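Local coordinates for glycosyl hydrolase family 61, 2 protein (Heterobasidion irregulare TC 32-1, PDB 5NNS), which cleaves the glycosidic bonds of cellulose oxidatively at C1, using a single copper ion, a reductant and O2 or H2O2, at residues G2-Y7 with T28-W33; N15-Y20 with E32-N37; T40-A45 with N162-Y167; V85-A90 with L151-L156. One frame throughout, in Å; residues are numbered along the deposited sequence.

Interaction 1: G2-Y7 with T28-W33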
# COMPACT_ATOMS: atom_id res chain seq x y z
N GLY A 2 -9.84 2.14 -9.03
CA GLY A 2 -9.47 3.39 -8.39
C GLY A 2 -8.11 3.28 -7.78
O GLY A 2 -7.28 2.49 -8.23
N GLY A 3 -7.88 4.08 -6.74
CA GLY A 3 -6.62 4.08 -6.02
C GLY A 3 -6.57 5.25 -5.08
O GLY A 3 -7.59 5.93 -4.88
N VAL A 4 -5.39 5.49 -4.52
CA VAL A 4 -5.17 6.60 -3.60
C VAL A 4 -5.05 7.90 -4.40
O VAL A 4 -4.10 8.07 -5.18
CB VAL A 4 -3.91 6.38 -2.74
CG1 VAL A 4 -3.67 7.57 -1.82
CG2 VAL A 4 -4.03 5.08 -1.94
N LEU A 5 -6.02 8.79 -4.19
CA LEU A 5 -6.08 10.07 -4.89
C LEU A 5 -5.37 11.20 -4.14
O LEU A 5 -4.90 12.15 -4.77
CB LEU A 5 -7.54 10.48 -5.11
CG LEU A 5 -8.43 9.49 -5.85
CD1 LEU A 5 -9.83 10.08 -5.94
CD2 LEU A 5 -7.88 9.15 -7.23
N ALA A 6 -5.30 11.11 -2.82
CA ALA A 6 -4.70 12.16 -2.00
C ALA A 6 -4.29 11.62 -0.63
O ALA A 6 -4.65 10.50 -0.26
CB ALA A 6 -5.68 13.31 -1.83
N TYR A 7 -3.54 12.44 0.11
CA TYR A 7 -3.11 12.10 1.47
C TYR A 7 -3.35 13.25 2.44
O TYR A 7 -3.43 14.41 2.03
CB TYR A 7 -1.61 11.75 1.49
CG TYR A 7 -1.21 10.61 0.59
CD1 TYR A 7 -0.89 10.84 -0.75
CD2 TYR A 7 -1.13 9.31 1.08
CE1 TYR A 7 -0.52 9.79 -1.58
CE2 TYR A 7 -0.75 8.26 0.25
CZ TYR A 7 -0.45 8.50 -1.08
OH TYR A 7 -0.08 7.48 -1.91
N THR A 28 3.47 16.00 -7.32
CA THR A 28 2.91 15.33 -6.15
C THR A 28 3.97 14.55 -5.38
O THR A 28 5.03 14.23 -5.92
CB THR A 28 1.76 14.37 -6.56
OG1 THR A 28 1.41 13.53 -5.45
CG2 THR A 28 2.14 13.49 -7.75
N ILE A 29 3.66 14.26 -4.12
CA ILE A 29 4.46 13.31 -3.34
C ILE A 29 4.32 11.87 -3.85
O ILE A 29 5.16 11.02 -3.56
CB ILE A 29 4.15 13.37 -1.83
CG1 ILE A 29 2.69 12.99 -1.51
CG2 ILE A 29 4.49 14.75 -1.28
CD1 ILE A 29 2.47 12.67 -0.05
N GLN A 30 3.24 11.61 -4.60
CA GLN A 30 2.90 10.28 -5.05
C GLN A 30 3.63 9.88 -6.33
O GLN A 30 3.85 10.72 -7.21
CB GLN A 30 1.39 10.19 -5.28
CG GLN A 30 0.83 8.80 -5.13
CD GLN A 30 -0.65 8.73 -5.37
OE1 GLN A 30 -1.17 9.38 -6.28
NE2 GLN A 30 -1.34 7.92 -4.57
N ARG A 31 4.00 8.60 -6.43
CA ARG A 31 4.56 8.04 -7.66
C ARG A 31 3.46 7.89 -8.71
O ARG A 31 2.28 7.70 -8.38
CB ARG A 31 5.23 6.68 -7.40
CG ARG A 31 6.52 6.75 -6.60
CD ARG A 31 7.53 7.70 -7.23
NE ARG A 31 8.91 7.42 -6.81
CZ ARG A 31 9.73 6.52 -7.36
NH1 ARG A 31 9.34 5.74 -8.37
NH2 ARG A 31 10.95 6.38 -6.88
N GLU A 32 3.86 7.98 -9.98
CA GLU A 32 2.92 7.96 -11.10
C GLU A 32 2.21 6.62 -11.18
O GLU A 32 2.86 5.58 -11.17
CB GLU A 32 3.65 8.24 -12.41
CG GLU A 32 2.84 7.99 -13.69
CD GLU A 32 3.59 8.38 -14.95
OE1 GLU A 32 4.70 8.94 -14.85
OE2 GLU A 32 3.07 8.12 -16.06
N TRP A 33 0.88 6.66 -11.25
CA TRP A 33 0.08 5.48 -11.56
C TRP A 33 -0.95 5.89 -12.59
O TRP A 33 -1.64 6.89 -12.42
CB TRP A 33 -0.56 4.89 -10.29
CG TRP A 33 -1.46 5.81 -9.49
CD1 TRP A 33 -1.08 6.87 -8.71
CD2 TRP A 33 -2.88 5.73 -9.39
NE1 TRP A 33 -2.18 7.45 -8.14
CE2 TRP A 33 -3.30 6.77 -8.53
CE3 TRP A 33 -3.85 4.88 -9.93
CZ2 TRP A 33 -4.65 6.99 -8.21
CZ3 TRP A 33 -5.19 5.08 -9.61
CH2 TRP A 33 -5.58 6.13 -8.76
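I29 reaches Y7 with its CD1 methyl, which lies 3.9 Å from Y7 CD1. Next along, Q30 is held to T28 by an ST turn, its backbone N donating to T28 OG1. Its CG stands anti to the backbone N (chi1 -153°), and the extended chain runs past the edge of the Y7 ring to a place between Y7 and V4. There Q30 NE2 gives one hydrogen to V4 O at 2.8 Å, nearly straight and in the amide plane, and the other to Y7 OH at 3.0 Å, tilted from that plane. Q30 OE1, the other branch of the amide, accepts W33 NE1 at 2.9 Å. OE1 also accepts the backbone N of F17. The six-membered ring of W33 obliquely meets the chain just behind the N-terminal copper ligand H1: W33 CZ2 is 3.3 Å from V4 O, and W33 CH2 is 3.6 Å from G3 CA, where any side chain would strike the ring. L5 CD2 touches the indole edge. Thus the loop after strand 12-15 is joined to strand 4-9 of the beta-sandwich. A flip of the buried Q30 amide would probably cost these bonds, so one orientation is likely to be preferred.

Interaction 2: N15-Y20 with E32-N37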
# COMPACT_ATOMS: atom_id res chain seq x y z
N ASN A 15 -1.95 16.46 -2.55
CA ASN A 15 -2.55 15.93 -3.77
C ASN A 15 -1.75 14.71 -4.23
O ASN A 15 -0.54 14.66 -4.03
CB ASN A 15 -2.58 16.99 -4.89
CG ASN A 15 -1.19 17.32 -5.43
OD1 ASN A 15 -0.39 17.96 -4.75
ND2 ASN A 15 -0.91 16.87 -6.66
N GLY A 16 -2.44 13.74 -4.83
CA GLY A 16 -1.79 12.58 -5.45
C GLY A 16 -1.67 12.77 -6.95
O GLY A 16 -2.02 13.83 -7.48
N PHE A 17 -1.18 11.74 -7.64
CA PHE A 17 -1.13 11.73 -9.10
C PHE A 17 -2.55 11.59 -9.65
O PHE A 17 -3.38 10.94 -9.02
CB PHE A 17 -0.25 10.58 -9.60
CG PHE A 17 0.06 10.66 -11.07
CD1 PHE A 17 1.10 11.47 -11.53
CD2 PHE A 17 -0.69 9.95 -11.99
CE1 PHE A 17 1.38 11.56 -12.87
CE2 PHE A 17 -0.41 10.04 -13.35
CZ PHE A 17 0.63 10.85 -13.79
N VAL A 18 -2.81 12.20 -10.80
CA VAL A 18 -4.09 12.08 -11.50
C VAL A 18 -3.92 11.07 -12.65
O VAL A 18 -3.27 11.38 -13.65
CB VAL A 18 -4.60 13.44 -12.05
CG1 VAL A 18 -5.91 13.26 -12.81
CG2 VAL A 18 -4.77 14.45 -10.93
N PRO A 19 -4.48 9.85 -12.50
CA PRO A 19 -4.35 8.86 -13.58
C PRO A 19 -5.05 9.26 -14.88
O PRO A 19 -5.94 10.12 -14.87
CB PRO A 19 -4.98 7.59 -12.99
CG PRO A 19 -5.82 8.06 -11.86
CD PRO A 19 -5.14 9.27 -11.31
N TYR A 20 -4.62 8.64 -15.98
CA TYR A 20 -5.13 8.90 -17.34
C TYR A 20 -4.70 10.23 -17.96
O TYR A 20 -4.78 10.39 -19.17
CB TYR A 20 -6.65 8.76 -17.44
CG TYR A 20 -7.19 7.44 -16.95
CD1 TYR A 20 -7.22 6.34 -17.79
CD2 TYR A 20 -7.69 7.30 -15.65
CE1 TYR A 20 -7.72 5.12 -17.35
CE2 TYR A 20 -8.20 6.09 -15.20
CZ TYR A 20 -8.21 5.00 -16.06
OH TYR A 20 -8.71 3.79 -15.62
N GLU A 32 3.86 7.98 -9.98
CA GLU A 32 2.92 7.96 -11.10
C GLU A 32 2.21 6.62 -11.18
O GLU A 32 2.86 5.58 -11.17
CB GLU A 32 3.65 8.24 -12.41
CG GLU A 32 2.84 7.99 -13.69
CD GLU A 32 3.59 8.38 -14.95
OE1 GLU A 32 4.70 8.94 -14.85
OE2 GLU A 32 3.07 8.12 -16.06
N TRP A 33 0.88 6.66 -11.25
CA TRP A 33 0.08 5.48 -11.56
C TRP A 33 -0.95 5.89 -12.59
O TRP A 33 -1.64 6.89 -12.42
CB TRP A 33 -0.56 4.89 -10.29
CG TRP A 33 -1.46 5.81 -9.49
CD1 TRP A 33 -1.08 6.87 -8.71
CD2 TRP A 33 -2.88 5.73 -9.39
NE1 TRP A 33 -2.18 7.45 -8.14
CE2 TRP A 33 -3.30 6.77 -8.53
CE3 TRP A 33 -3.85 4.88 -9.93
CZ2 TRP A 33 -4.65 6.99 -8.21
CZ3 TRP A 33 -5.19 5.08 -9.61
CH2 TRP A 33 -5.58 6.13 -8.76
N ASP A 34 -1.06 5.11 -13.67
CA ASP A 34 -1.70 5.57 -14.91
C ASP A 34 -3.16 5.17 -15.16
O ASP A 34 -3.81 5.76 -16.03
CB ASP A 34 -0.85 5.14 -16.11
CG ASP A 34 0.56 5.73 -16.06
OD1 ASP A 34 0.69 6.92 -15.73
OD2 ASP A 34 1.53 5.01 -16.35
N THR A 35 -3.67 4.20 -14.40
CA THR A 35 -5.04 3.72 -14.60
C THR A 35 -5.64 3.23 -13.30
O THR A 35 -4.93 2.96 -12.34
CB THR A 35 -5.07 2.55 -15.60
OG1 THR A 35 -6.41 2.06 -15.73
CG2 THR A 35 -4.16 1.42 -15.13
N TYR A 36 -6.97 3.11 -13.30
CA TYR A 36 -7.72 2.55 -12.16
C TYR A 36 -7.66 1.02 -12.06
O TYR A 36 -8.12 0.47 -11.07
CB TYR A 36 -9.20 2.96 -12.29
CG TYR A 36 -9.58 4.29 -11.67
CD1 TYR A 36 -8.65 5.31 -11.49
CD2 TYR A 36 -10.89 4.52 -11.28
CE1 TYR A 36 -9.02 6.52 -10.93
CE2 TYR A 36 -11.26 5.73 -10.72
CZ TYR A 36 -10.33 6.72 -10.55
OH TYR A 36 -10.70 7.91 -10.00
N ASN A 37 -7.12 0.34 -13.08
CA ASN A 37 -7.15 -1.12 -13.18
C ASN A 37 -6.23 -1.81 -12.18
O ASN A 37 -5.16 -1.28 -11.84
CB ASN A 37 -6.70 -1.58 -14.57
CG ASN A 37 -7.56 -1.03 -15.69
OD1 ASN A 37 -8.69 -0.60 -15.47
ND2 ASN A 37 -7.03 -1.05 -16.90
O HOH W 1 -1.88 8.39 -16.73
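Y20 OH receives the backbone N of Y36 almost straight, at 3.0 Å and 171°. T35 OG1 donates to the same oxygen at 2.9 Å, though T35 has a second conformer, which makes this bond less certain. At the other end of the residue, Y20 N donates to D34 O at 3.0 Å, from above the carbonyl plane and well bent. Three contacts are of the CH-pi kind. E32 CG lies over one face of the F17 ring, 3.9 Å from its centroid; the glutamate runs alongside the ring with its carboxylate only 13° from the ring plane. P19 CG sits over the six-membered ring of W33, also 3.9 Å from the centroid, and T35 CA covers a face of Y20. Both segments belong to the long loop that follows strand 12-15 in this AA9 fold. It carries Y20, a residue that binds the glucan chain, and, further on, N37, whose OD1 makes a weak hydrogen bond to the copper ligand H1. Plain apolar packing fills the rest. P19 CG also meets the edge of the Y36 ring, 3.7 Å from CE1, while the Y20 and Y36 rings meet obliquely through Y20 CE2 and Y36 CD1. The chi1 of F17, -169°, swings the ring away from its own backbone N and against the W33 backbone, F17 CD2 lying 3.2 Å from W33 O. A serine in place of F17 would probably open a gap beside the W33 carbonyl and leave the E32 chain without the flat surface it lies along.

Interaction 3: T40-A45 with N162-Y167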
# COMPACT_ATOMS: atom_id res chain seq x y z
N THR A 40 -3.01 -7.81 -11.72
CA THR A 40 -3.59 -9.16 -11.51
C THR A 40 -2.54 -10.28 -11.36
O THR A 40 -2.88 -11.37 -10.90
CB THR A 40 -4.54 -9.53 -12.67
OG1 THR A 40 -3.84 -9.42 -13.91
CG2 THR A 40 -5.73 -8.58 -12.70
N ASP A 41 -1.30 -10.02 -11.76
CA ASP A 41 -0.21 -10.97 -11.56
C ASP A 41 0.49 -10.58 -10.26
O ASP A 41 1.07 -9.50 -10.19
CB ASP A 41 0.77 -10.91 -12.74
CG ASP A 41 1.91 -11.94 -12.63
OD1 ASP A 41 1.99 -12.72 -11.65
OD2 ASP A 41 2.75 -11.95 -13.55
N PRO A 42 0.46 -11.46 -9.23
CA PRO A 42 1.14 -11.11 -7.97
C PRO A 42 2.66 -10.91 -8.10
O PRO A 42 3.24 -10.25 -7.25
CB PRO A 42 0.82 -12.30 -7.05
CG PRO A 42 0.55 -13.43 -7.97
CD PRO A 42 -0.14 -12.81 -9.15
N THR A 43 3.27 -11.47 -9.15
CA THR A 43 4.70 -11.28 -9.43
C THR A 43 5.01 -10.18 -10.47
O THR A 43 6.14 -10.10 -10.93
CB THR A 43 5.34 -12.59 -9.93
OG1 THR A 43 4.80 -12.95 -11.21
CG2 THR A 43 5.10 -13.72 -8.95
N ASP A 44 4.03 -9.35 -10.82
CA ASP A 44 4.23 -8.25 -11.79
C ASP A 44 5.42 -7.38 -11.37
O ASP A 44 5.56 -7.05 -10.19
CB ASP A 44 2.96 -7.41 -11.91
CG ASP A 44 2.99 -6.43 -13.08
OD1 ASP A 44 3.80 -5.48 -13.07
OD2 ASP A 44 2.16 -6.57 -14.00
N ALA A 45 6.26 -7.01 -12.33
CA ALA A 45 7.46 -6.19 -12.06
C ALA A 45 7.14 -4.82 -11.43
O ALA A 45 7.93 -4.30 -10.64
CB ALA A 45 8.28 -6.00 -13.34
N ASN A 162 -10.23 -16.71 -7.92
CA ASN A 162 -8.87 -17.05 -8.37
C ASN A 162 -8.13 -15.98 -9.21
O ASN A 162 -7.11 -16.29 -9.81
CB ASN A 162 -8.85 -18.41 -9.09
CG ASN A 162 -9.50 -19.51 -8.27
OD1 ASN A 162 -10.64 -19.90 -8.53
ND2 ASN A 162 -8.78 -19.99 -7.26
N GLN A 163 -8.68 -14.77 -9.26
CA GLN A 163 -8.02 -13.62 -9.87
C GLN A 163 -7.85 -12.58 -8.77
O GLN A 163 -8.81 -11.91 -8.39
CB GLN A 163 -8.84 -13.04 -11.03
CG GLN A 163 -8.08 -11.98 -11.83
CD GLN A 163 -8.93 -11.28 -12.87
OE1 GLN A 163 -8.96 -10.06 -12.94
NE2 GLN A 163 -9.63 -12.06 -13.69
N PRO A 164 -6.62 -12.46 -8.23
CA PRO A 164 -6.37 -11.39 -7.26
C PRO A 164 -6.26 -10.05 -7.96
O PRO A 164 -5.80 -10.00 -9.10
CB PRO A 164 -5.02 -11.78 -6.65
CG PRO A 164 -4.35 -12.59 -7.71
CD PRO A 164 -5.44 -13.34 -8.40
N GLN A 165 -6.70 -9.00 -7.29
CA GLN A 165 -6.62 -7.65 -7.82
C GLN A 165 -5.86 -6.79 -6.82
O GLN A 165 -6.41 -6.40 -5.78
CB GLN A 165 -8.01 -7.10 -8.06
CG GLN A 165 -8.74 -7.80 -9.19
CD GLN A 165 -10.14 -7.25 -9.41
OE1 GLN A 165 -10.50 -6.19 -8.91
NE2 GLN A 165 -10.93 -7.99 -10.17
N PHE A 166 -4.59 -6.53 -7.14
CA PHE A 166 -3.72 -5.69 -6.34
C PHE A 166 -3.84 -4.25 -6.82
O PHE A 166 -3.72 -3.98 -8.02
CB PHE A 166 -2.27 -6.16 -6.47
CG PHE A 166 -2.06 -7.57 -6.02
CD1 PHE A 166 -1.76 -7.85 -4.69
CD2 PHE A 166 -2.15 -8.64 -6.91
CE1 PHE A 166 -1.56 -9.15 -4.26
CE2 PHE A 166 -1.94 -9.94 -6.49
CZ PHE A 166 -1.65 -10.20 -5.17
N TYR A 167 -4.09 -3.33 -5.89
CA TYR A 167 -4.18 -1.89 -6.19
C TYR A 167 -3.19 -1.14 -5.30
O TYR A 167 -3.55 -0.73 -4.20
CB TYR A 167 -5.58 -1.37 -5.93
CG TYR A 167 -6.66 -1.97 -6.79
CD1 TYR A 167 -6.94 -1.45 -8.05
CD2 TYR A 167 -7.44 -3.02 -6.33
CE1 TYR A 167 -7.95 -1.97 -8.83
CE2 TYR A 167 -8.46 -3.56 -7.10
CZ TYR A 167 -8.72 -3.02 -8.35
OH TYR A 167 -9.70 -3.55 -9.13
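The backbones of T40 and Q165 draw to 5.0 Å between their CA atoms, and T40 CA directs its hydrogen at P164 O across 3.4 Å; no conventional hydrogen bond joins the two segments. Beyond T40 the chain folds into a type I turn from D41 to D44, closed by D44 N to D41 O. An Asx turn lies within it: D41 OD1 accepts both T43 N and T43 OG1 from the same face of its carboxylate. P42, inside that turn, packs on F166: its CB lies 3.7 Å from both CE2 and CZ of F166, and its CA is 3.6 Å from CE2, so the proline meets the CE2-CZ side of F166 obliquely. The F166 ring also meets that of Y195, and the F166 backbone is hydrogen-bonded to that of I39. P164 CG approaches T40 O at 3.7 Å, while T40 CG2 touches the end of Q163, a residue with two conformers. T40 OG1 binds a glycerol, probably from the crystallisation liquor. On strand 165-176, F166 points to the proline and Q165 points away; Y167 OH donates to Q165 OE1 at 2.8 Å. Y167 belongs to the copper site with H1 and H80, and Q165 may bind O2, as in relatives; this is the histidine-brace centre of AA9 enzymes with its axial tyrosine.

Interaction 4: V85-A90 with L151-L156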
# COMPACT_ATOMS: atom_id res chain seq x y z
N VAL A 85 -6.57 -4.76 3.57
CA VAL A 85 -5.84 -3.51 3.34
C VAL A 85 -4.46 -3.70 3.95
O VAL A 85 -4.35 -4.24 5.05
CB VAL A 85 -6.50 -2.31 4.05
CG1 VAL A 85 -5.71 -1.02 3.80
CG2 VAL A 85 -7.96 -2.16 3.61
N MET A 86 -3.42 -3.24 3.26
CA MET A 86 -2.04 -3.35 3.75
C MET A 86 -1.32 -2.04 3.54
O MET A 86 -1.48 -1.39 2.50
CB MET A 86 -1.30 -4.48 3.04
CG MET A 86 -1.84 -5.86 3.35
SD MET A 86 -1.17 -7.10 2.24
CE MET A 86 -2.15 -6.79 0.77
N VAL A 87 -0.53 -1.65 4.54
CA VAL A 87 0.32 -0.46 4.45
C VAL A 87 1.77 -0.90 4.65
O VAL A 87 2.10 -1.52 5.65
CB VAL A 87 -0.10 0.62 5.46
CG1 VAL A 87 0.65 1.92 5.20
CG2 VAL A 87 -1.61 0.85 5.38
N TYR A 88 2.60 -0.62 3.65
CA TYR A 88 4.02 -0.95 3.66
C TYR A 88 4.85 0.32 3.69
O TYR A 88 4.39 1.40 3.29
CB TYR A 88 4.41 -1.73 2.39
CG TYR A 88 3.99 -3.18 2.31
CD1 TYR A 88 2.69 -3.53 1.94
CD2 TYR A 88 4.91 -4.21 2.53
CE1 TYR A 88 2.31 -4.86 1.83
CE2 TYR A 88 4.53 -5.55 2.42
CZ TYR A 88 3.23 -5.87 2.07
OH TYR A 88 2.86 -7.19 1.96
N MET A 89 6.10 0.18 4.13
CA MET A 89 7.12 1.19 3.89
C MET A 89 8.43 0.53 3.45
O MET A 89 8.64 -0.67 3.64
CB MET A 89 7.38 2.01 5.15
CG MET A 89 6.21 2.87 5.60
SD MET A 89 6.66 3.63 7.17
CE MET A 89 7.73 4.96 6.61
N ALA A 90 9.30 1.34 2.85
CA ALA A 90 10.62 0.91 2.43
C ALA A 90 11.58 2.08 2.47
O ALA A 90 11.24 3.16 2.00
CB ALA A 90 10.56 0.36 1.01
N LEU A 151 6.08 5.29 1.26
CA LEU A 151 4.91 4.84 2.00
C LEU A 151 3.94 4.26 0.98
O LEU A 151 3.50 4.97 0.07
CB LEU A 151 4.23 6.00 2.73
CG LEU A 151 2.91 5.71 3.46
CD1 LEU A 151 3.16 4.78 4.63
CD2 LEU A 151 2.24 7.00 3.92
N ARG A 152 3.59 2.99 1.16
CA ARG A 152 2.88 2.21 0.16
C ARG A 152 1.54 1.71 0.71
O ARG A 152 1.53 1.02 1.74
CB ARG A 152 3.76 1.03 -0.28
CG ARG A 152 3.04 -0.07 -1.05
CD ARG A 152 4.01 -1.09 -1.61
NE ARG A 152 3.42 -1.87 -2.69
CZ ARG A 152 2.71 -2.99 -2.54
NH1 ARG A 152 2.46 -3.50 -1.33
NH2 ARG A 152 2.23 -3.61 -3.61
N HIS A 153 0.44 2.05 0.04
CA HIS A 153 -0.89 1.52 0.39
C HIS A 153 -1.33 0.51 -0.66
O HIS A 153 -1.12 0.74 -1.85
CB HIS A 153 -1.93 2.64 0.48
CG HIS A 153 -1.71 3.56 1.64
ND1 HIS A 153 -0.78 4.57 1.61
CD2 HIS A 153 -2.28 3.60 2.87
CE1 HIS A 153 -0.78 5.20 2.77
NE2 HIS A 153 -1.69 4.64 3.55
N GLU A 154 -1.93 -0.58 -0.21
CA GLU A 154 -2.33 -1.67 -1.08
C GLU A 154 -3.68 -2.25 -0.68
O GLU A 154 -3.93 -2.54 0.50
CB GLU A 154 -1.28 -2.77 -1.08
CG GLU A 154 -1.54 -3.86 -2.12
CD GLU A 154 -0.41 -4.85 -2.23
OE1 GLU A 154 0.21 -5.20 -1.20
OE2 GLU A 154 -0.11 -5.27 -3.37
N LEU A 155 -4.54 -2.41 -1.68
CA LEU A 155 -5.81 -3.11 -1.54
C LEU A 155 -5.73 -4.36 -2.36
O LEU A 155 -5.31 -4.32 -3.52
CB LEU A 155 -6.95 -2.23 -2.03
CG LEU A 155 -7.10 -0.86 -1.36
CD1 LEU A 155 -8.36 -0.17 -1.85
CD2 LEU A 155 -7.11 -0.95 0.16
N LEU A 156 -6.10 -5.48 -1.76
CA LEU A 156 -6.16 -6.76 -2.45
C LEU A 156 -7.62 -7.17 -2.48
O LEU A 156 -8.13 -7.71 -1.50
CB LEU A 156 -5.29 -7.80 -1.73
CG LEU A 156 -5.42 -9.27 -2.15
CD1 LEU A 156 -5.33 -9.44 -3.66
CD2 LEU A 156 -4.40 -10.14 -1.44
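Y88 and R152 form the tighter of two hydrogen-bonded antiparallel pairs: Y88 N donates to R152 O at 2.7 Å, and R152 N returns a bond to Y88 O at 2.8 Å. M86 and E154 repeat the pattern, with E154 N lying nearly along the C=O axis of M86. On the face shared by these four side chains, R152 NH1 and E154 OE1 form a salt bridge at 2.8 Å; the hydrogen bonds of NH1 to OE1 and of NH2 to OE2 are both weak in angle. The guanidinium also reaches S48 O through NE and I47 O through NH2, while E154 OE1 accepts the hydroxyl of Y195, so the buried charges are well provided with partners. The extended R152 chain runs beside Y88 and brings NH1 to 3.3 Å from Y88 CD1; the ring meets the guanidinium edge, the two planes 74° apart. Exchanging Y88 for an alanine would probably open a gap beside the guanidinium and strip NH1 of the ring it lies against. M86 bends at its last torsion (chi3 -77°) and lays CE 3.5 Å from E154 OE1 and against L156 CB. The other face is mostly apolar, with H153 among aliphatic side chains. V87 CG1 sits over the H153 ring, V85 CG2 touches L155 CD2 at 3.8 Å, and L151 CD1 touches both V87 CG1 and M89 CG. L151, H153 and L155 touch V71, A73 and W75 of strand 70-75, so strands 85-91 and 147-157 form the middle of the larger sheet of the AA9 beta-sandwich, its inner face turned to the smaller sheet.

Interactions 1 and 2 are 6 Å apart between centres and share E32 and W33; probable hydrogen bonds of 2.7 Å, T28 OG1 to N15 O and Q30 OE1 to F17 N, tie them together. Interaction 4 forms the core, and H153 in it touches V4 and Y7 of interaction 1. Strand 165-176 lies beside strand 147-157, with Y167 N probably bonded to L155 O at 2.8 Å, which joins interaction 3 to interaction 4. Interactions 2 and 3 converge on the copper centre: Y36 O lies 3.3 Å from Y167 CE1, and the Y36 side chain is about 7 Å from the metal. That of L155 is about 9 Å from it.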